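Local coordinates for fusarinine C esterase sidJ (Aspergillus fumigatus, PDB 6GUP), which hydrolyses the ester bonds of the fungal siderophore fusarinine C, but not those of triacetylfusarinine C, as a homodimeric alpha/beta-hydrolase, at residues A164-W174 against D286-D294. Sequence-based numbering, arbitrary orientation.
Sequences APVSDREAIQW and DQSVPAWVD
With chi1 at -172°, Trp174 swings its indole away from its own backbone N and lays one face over the backbone of Val289, Pro290 and Ala291. Pro290 CA sits 3.8 Å from the centroid of the five-membered ring of Trp174, 23° off the normal, a CH-pi contact. Trp292 takes a different torsion, its CG set between backbone N and carbonyl carbon (chi1 68°); this folds the indole back over Pro290 CB and brings Trp292 CZ3 to 3.6 Å from Trp174 CE3, the two planes steeply inclined. The edge of Trp292 also faces Gln173, whose OE1 meets a water that donates to it and to Glu170 OE2 and accepts from Trp292 NE1 at 2.8 Å; Ser254 gives Glu170 OE2 a further bond. Where the helix begins, Ala171 CA makes a CA-H...O contact of 3.3 Å with Ser288 O, and a second water links that carbonyl to Ser167 O. Val166 CG2 packs on Val289 CG2 at 3.7 Å and on Asp286 OD2. Asp286 OD1 takes Ser288 N in an Asx turn (2.9 Å), while OD2 bonds His327 ND1, consistent with the acid of a Ser123-His327-Asp286 triad. The contact thus joins the start of helix 168-178, following strand 159-163, to the loop between the adjacent parallel strand 278-283 and helix 295-307.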
ATOM      1  N   ALA A 164      -3.714 -20.622   7.365  1.00 33.79           N
ATOM      2  CA  ALA A 164      -4.841 -20.759   6.439  1.00 34.42           C
ATOM      3  C   ALA A 164      -4.445 -20.656   4.951  1.00 34.03           C
ATOM      4  O   ALA A 164      -4.988 -19.818   4.221  1.00 34.46           O
ATOM      5  CB  ALA A 164      -5.930 -19.747   6.788  1.00 35.87           C
ATOM      6  N   PRO A 165      -3.485 -21.496   4.502  1.00 32.86           N
ATOM      7  CA  PRO A 165      -3.179 -21.550   3.068  1.00 32.15           C
ATOM      8  C   PRO A 165      -4.311 -22.247   2.315  1.00 34.79           C
ATOM      9  O   PRO A 165      -4.444 -23.472   2.379  1.00 36.95           O
ATOM     10  CB  PRO A 165      -1.878 -22.358   3.009  1.00 30.73           C
ATOM     11  CG  PRO A 165      -1.903 -23.202   4.231  1.00 31.11           C
ATOM     12  CD  PRO A 165      -2.631 -22.415   5.279  1.00 31.89           C
ATOM     13  N   VAL A 166      -5.117 -21.450   1.619  1.00 36.50           N
ATOM     14  CA  VAL A 166      -6.380 -21.897   1.041  1.00 37.32           C
ATOM     15  C   VAL A 166      -6.380 -21.612  -0.460  1.00 37.47           C
ATOM     16  O   VAL A 166      -5.929 -20.553  -0.900  1.00 36.95           O
ATOM     17  CB  VAL A 166      -7.563 -21.187   1.744  1.00 39.63           C
ATOM     18  CG1 VAL A 166      -8.873 -21.354   0.981  1.00 39.40           C
ATOM     19  CG2 VAL A 166      -7.712 -21.713   3.166  1.00 40.62           C
ATOM     20  N   SER A 167      -6.890 -22.571  -1.232  1.00 37.94           N
ATOM     21  CA  SER A 167      -7.027 -22.421  -2.680  1.00 39.56           C
ATOM     22  C   SER A 167      -8.141 -21.428  -3.013  1.00 41.33           C
ATOM     23  O   SER A 167      -9.295 -21.637  -2.632  1.00 41.37           O
ATOM     24  CB  SER A 167      -7.322 -23.774  -3.339  1.00 39.67           C
ATOM     25  OG  SER A 167      -7.705 -23.621  -4.696  1.00 39.66           O
ATOM     26  N   ASP A 168      -7.781 -20.350  -3.711  1.00 43.28           N
ATOM     27  CA  ASP A 168      -8.761 -19.386  -4.227  1.00 45.61           C
ATOM     28  C   ASP A 168      -9.691 -20.036  -5.245  1.00 44.24           C
ATOM     29  O   ASP A 168     -10.888 -19.746  -5.268  1.00 43.84           O
ATOM     30  CB  ASP A 168      -8.067 -18.180  -4.876  1.00 47.90           C
ATOM     31  CG  ASP A 168      -7.412 -17.257  -3.863  1.00 51.98           C
ATOM     32  OD1 ASP A 168      -8.047 -16.929  -2.837  1.00 51.76           O
ATOM     33  OD2 ASP A 168      -6.259 -16.840  -4.103  1.00 55.59           O
ATOM     34  N   ARG A 169      -9.128 -20.901  -6.087  1.00 43.57           N
ATOM     35  CA  ARG A 169      -9.906 -21.685  -7.049  1.00 44.78           C
ATOM     36  C   ARG A 169     -11.009 -22.488  -6.357  1.00 44.83           C
ATOM     37  O   ARG A 169     -12.173 -22.420  -6.757  1.00 45.15           O
ATOM     38  CB  ARG A 169      -8.989 -22.618  -7.856  1.00 46.22           C
ATOM     39  CG  ARG A 169      -9.709 -23.778  -8.523  1.00 49.21           C
ATOM     40  CD  ARG A 169      -8.785 -24.655  -9.340  1.00 53.31           C
ATOM     41  NE  ARG A 169      -9.502 -25.870  -9.731  1.00 55.27           N
ATOM     42  CZ  ARG A 169      -9.464 -27.047  -9.100  1.00 58.78           C
ATOM     43  NH1 ARG A 169     -10.188 -28.059  -9.579  1.00 60.69           N
ATOM     44  NH2 ARG A 169      -8.699 -27.253  -8.026  1.00 59.51           N
ATOM     45  N   GLU A 170     -10.632 -23.249  -5.332  1.00 45.08           N
ATOM     46  CA  GLU A 170     -11.596 -24.054  -4.572  1.00 45.01           C
ATOM     47  C   GLU A 170     -12.529 -23.212  -3.698  1.00 44.11           C
ATOM     48  O   GLU A 170     -13.651 -23.635  -3.419  1.00 44.85           O
ATOM     49  CB  GLU A 170     -10.891 -25.125  -3.734  1.00 44.34           C
ATOM     50  CG  GLU A 170     -10.389 -26.291  -4.571  1.00 44.46           C
ATOM     51  CD  GLU A 170      -9.893 -27.450  -3.738  1.00 45.59           C
ATOM     52  OE1 GLU A 170      -9.161 -27.217  -2.753  1.00 44.37           O
ATOM     53  OE2 GLU A 170     -10.218 -28.606  -4.081  1.00 47.03           O
ATOM     54  N   ALA A 171     -12.071 -22.036  -3.268  1.00 42.24           N
ATOM     55  CA  ALA A 171     -12.934 -21.084  -2.559  1.00 42.07           C
ATOM     56  C   ALA A 171     -14.060 -20.552  -3.448  1.00 43.20           C
ATOM     57  O   ALA A 171     -15.189 -20.391  -2.983  1.00 42.45           O
ATOM     58  CB  ALA A 171     -12.118 -19.931  -1.992  1.00 40.46           C
ATOM     59  N   ILE A 172     -13.750 -20.290  -4.718  1.00 43.55           N
ATOM     60  CA  ILE A 172     -14.754 -19.846  -5.692  1.00 43.84           C
ATOM     61  C   ILE A 172     -15.758 -20.965  -6.004  1.00 46.61           C
ATOM     62  O   ILE A 172     -16.958 -20.706  -6.100  1.00 46.47           O
ATOM     63  CB  ILE A 172     -14.097 -19.288  -6.981  1.00 43.29           C
ATOM     64  CG1 ILE A 172     -13.355 -17.983  -6.656  1.00 42.64           C
ATOM     65  CG2 ILE A 172     -15.142 -19.024  -8.061  1.00 42.65           C
ATOM     66  CD1 ILE A 172     -12.427 -17.487  -7.744  1.00 41.34           C
ATOM     67  N   GLN A 173     -15.265 -22.198  -6.154  1.00 49.98           N
ATOM     68  CA  GLN A 173     -16.129 -23.386  -6.306  1.00 52.35           C
ATOM     69  C   GLN A 173     -17.141 -23.522  -5.160  1.00 51.07           C
ATOM     70  O   GLN A 173     -18.298 -23.885  -5.382  1.00 51.67           O
ATOM     71  CB  GLN A 173     -15.286 -24.666  -6.389  1.00 55.97           C
ATOM     72  CG  GLN A 173     -14.509 -24.834  -7.688  1.00 58.71           C
ATOM     73  CD  GLN A 173     -13.553 -26.017  -7.665  1.00 60.41           C
ATOM     74  OE1 GLN A 173     -13.586 -26.848  -6.755  1.00 60.55           O
ATOM     75  NE2 GLN A 173     -12.694 -26.097  -8.674  1.00 60.74           N
ATOM     76  N   TRP A 174     -16.684 -23.225  -3.945  1.00 48.94           N
ATOM     77  CA  TRP A 174     -17.516 -23.263  -2.739  1.00 47.90           C
ATOM     78  C   TRP A 174     -18.512 -22.099  -2.680  1.00 48.08           C
ATOM     79  O   TRP A 174     -19.637 -22.271  -2.203  1.00 49.48           O
ATOM     80  CB  TRP A 174     -16.605 -23.261  -1.510  1.00 47.71           C
ATOM     81  CG  TRP A 174     -17.259 -23.490  -0.180  1.00 48.60           C
ATOM     82  CD1 TRP A 174     -17.074 -22.744   0.939  1.00 48.82           C
ATOM     83  CD2 TRP A 174     -18.170 -24.541   0.184  1.00 49.09           C
ATOM     84  NE1 TRP A 174     -17.808 -23.250   1.983  1.00 49.72           N
ATOM     85  CE2 TRP A 174     -18.490 -24.356   1.549  1.00 49.69           C
ATOM     86  CE3 TRP A 174     -18.737 -25.623  -0.503  1.00 49.70           C
ATOM     87  CZ2 TRP A 174     -19.364 -25.208   2.239  1.00 49.38           C
ATOM     88  CZ3 TRP A 174     -19.610 -26.470   0.182  1.00 49.98           C
ATOM     89  CH2 TRP A 174     -19.913 -26.255   1.541  1.00 49.98           C
ATOM     90  N   ASP A 286     -12.926 -23.092   8.672  1.00 46.99           N
ATOM     91  CA  ASP A 286     -12.602 -22.208   7.555  1.00 46.93           C
ATOM     92  C   ASP A 286     -13.755 -22.226   6.559  1.00 48.59           C
ATOM     93  O   ASP A 286     -14.036 -23.244   5.924  1.00 47.33           O
ATOM     94  CB  ASP A 286     -11.294 -22.619   6.866  1.00 45.51           C
ATOM     95  CG  ASP A 286     -10.723 -21.521   5.984  1.00 44.84           C
ATOM     96  OD1 ASP A 286     -11.485 -20.909   5.206  1.00 44.75           O
ATOM     97  OD2 ASP A 286      -9.502 -21.277   6.058  1.00 44.67           O
ATOM     98  N   GLN A 287     -14.415 -21.079   6.447  1.00 51.19           N
ATOM     99  CA  GLN A 287     -15.572 -20.912   5.570  1.00 54.90           C
ATOM    100  C   GLN A 287     -15.218 -20.840   4.077  1.00 52.64           C
ATOM    101  O   GLN A 287     -16.107 -20.969   3.240  1.00 52.55           O
ATOM    102  CB  GLN A 287     -16.416 -19.694   6.002  1.00 59.39           C
ATOM    103  CG  GLN A 287     -15.839 -18.301   5.723  1.00 63.12           C
ATOM    104  CD  GLN A 287     -14.697 -17.884   6.643  1.00 62.57           C
ATOM    105  OE1 GLN A 287     -14.311 -18.612   7.560  1.00 59.72           O
ATOM    106  NE2 GLN A 287     -14.147 -16.702   6.391  1.00 63.54           N
ATOM    107  N   SER A 288     -13.940 -20.616   3.753  1.00 48.78           N
ATOM    108  CA  SER A 288     -13.464 -20.608   2.362  1.00 46.42           C
ATOM    109  C   SER A 288     -13.180 -22.001   1.793  1.00 42.66           C
ATOM    110  O   SER A 288     -13.109 -22.158   0.577  1.00 42.87           O
ATOM    111  CB  SER A 288     -12.196 -19.756   2.236  1.00 48.82           C
ATOM    112  OG  SER A 288     -12.437 -18.421   2.640  1.00 50.76           O
ATOM    113  N   VAL A 289     -13.009 -22.999   2.660  1.00 40.06           N
ATOM    114  CA  VAL A 289     -12.656 -24.351   2.230  1.00 39.36           C
ATOM    115  C   VAL A 289     -13.939 -25.166   2.056  1.00 42.13           C
ATOM    116  O   VAL A 289     -14.759 -25.210   2.978  1.00 42.92           O
ATOM    117  CB  VAL A 289     -11.719 -25.034   3.248  1.00 36.57           C
ATOM    118  CG1 VAL A 289     -11.340 -26.439   2.791  1.00 36.13           C
ATOM    119  CG2 VAL A 289     -10.467 -24.188   3.447  1.00 35.06           C
ATOM    120  N   PRO A 290     -14.124 -25.807   0.878  1.00 44.00           N
ATOM    121  CA  PRO A 290     -15.327 -26.626   0.675  1.00 45.72           C
ATOM    122  C   PRO A 290     -15.442 -27.796   1.650  1.00 51.04           C
ATOM    123  O   PRO A 290     -14.428 -28.354   2.077  1.00 50.57           O
ATOM    124  CB  PRO A 290     -15.191 -27.150  -0.763  1.00 43.66           C
ATOM    125  CG  PRO A 290     -14.090 -26.387  -1.398  1.00 44.10           C
ATOM    126  CD  PRO A 290     -13.276 -25.736  -0.328  1.00 44.18           C
ATOM    127  N   ALA A 291     -16.679 -28.158   1.984  1.00 56.02           N
ATOM    128  CA  ALA A 291     -16.955 -29.286   2.875  1.00 58.57           C
ATOM    129  C   ALA A 291     -16.567 -30.639   2.265  1.00 55.38           C
ATOM    130  O   ALA A 291     -16.343 -31.603   3.001  1.00 56.79           O
ATOM    131  CB  ALA A 291     -18.422 -29.291   3.286  1.00 63.34           C
ATOM    132  N   TRP A 292     -16.489 -30.713   0.933  1.00 51.62           N
ATOM    133  CA  TRP A 292     -15.991 -31.916   0.245  1.00 50.98           C
ATOM    134  C   TRP A 292     -14.466 -32.134   0.349  1.00 48.69           C
ATOM    135  O   TRP A 292     -13.984 -33.219   0.018  1.00 48.40           O
ATOM    136  CB  TRP A 292     -16.455 -31.959  -1.226  1.00 52.32           C
ATOM    137  CG  TRP A 292     -15.877 -30.915  -2.160  1.00 52.22           C
ATOM    138  CD1 TRP A 292     -14.639 -30.925  -2.742  1.00 51.25           C
ATOM    139  CD2 TRP A 292     -16.538 -29.741  -2.650  1.00 52.89           C
ATOM    140  NE1 TRP A 292     -14.483 -29.820  -3.545  1.00 52.12           N
ATOM    141  CE2 TRP A 292     -15.632 -29.077  -3.509  1.00 52.47           C
ATOM    142  CE3 TRP A 292     -17.806 -29.179  -2.440  1.00 53.79           C
ATOM    143  CZ2 TRP A 292     -15.953 -27.876  -4.157  1.00 54.30           C
ATOM    144  CZ3 TRP A 292     -18.126 -27.985  -3.087  1.00 53.96           C
ATOM    145  CH2 TRP A 292     -17.200 -27.346  -3.934  1.00 54.47           C
ATOM    146  N   VAL A 293     -13.719 -31.123   0.804  1.00 45.11           N
ATOM    147  CA  VAL A 293     -12.272 -31.241   1.022  1.00 43.19           C
ATOM    148  C   VAL A 293     -11.994 -31.852   2.399  1.00 42.93           C
ATOM    149  O   VAL A 293     -12.462 -31.334   3.417  1.00 43.62           O
ATOM    150  CB  VAL A 293     -11.565 -29.864   0.923  1.00 42.68           C
ATOM    151  CG1 VAL A 293     -10.063 -29.993   1.174  1.00 40.73           C
ATOM    152  CG2 VAL A 293     -11.817 -29.228  -0.439  1.00 43.44           C
ATOM    153  N   ASP A 294     -11.235 -32.948   2.418  1.00 42.14           N
ATOM    154  CA  ASP A 294     -10.723 -33.530   3.661  1.00 43.40           C
ATOM    155  C   ASP A 294      -9.439 -32.780   4.032  1.00 41.55           C
ATOM    156  O   ASP A 294      -8.406 -32.948   3.381  1.00 38.76           O
ATOM    157  CB  ASP A 294     -10.463 -35.034   3.484  1.00 46.23           C
ATOM    158  CG  ASP A 294     -10.281 -35.771   4.810  1.00 50.22           C
ATOM    159  OD1 ASP A 294      -9.837 -35.162   5.807  1.00 50.90           O
ATOM    160  OD2 ASP A 294     -10.576 -36.985   4.849  1.00 52.60           O
TER
HETATM  161  O   HOH W   1     -10.664 -23.466  -0.940  1.00 40.10           O
HETATM  162  O   HOH W   2     -12.517 -29.068  -5.412  1.00 47.31           O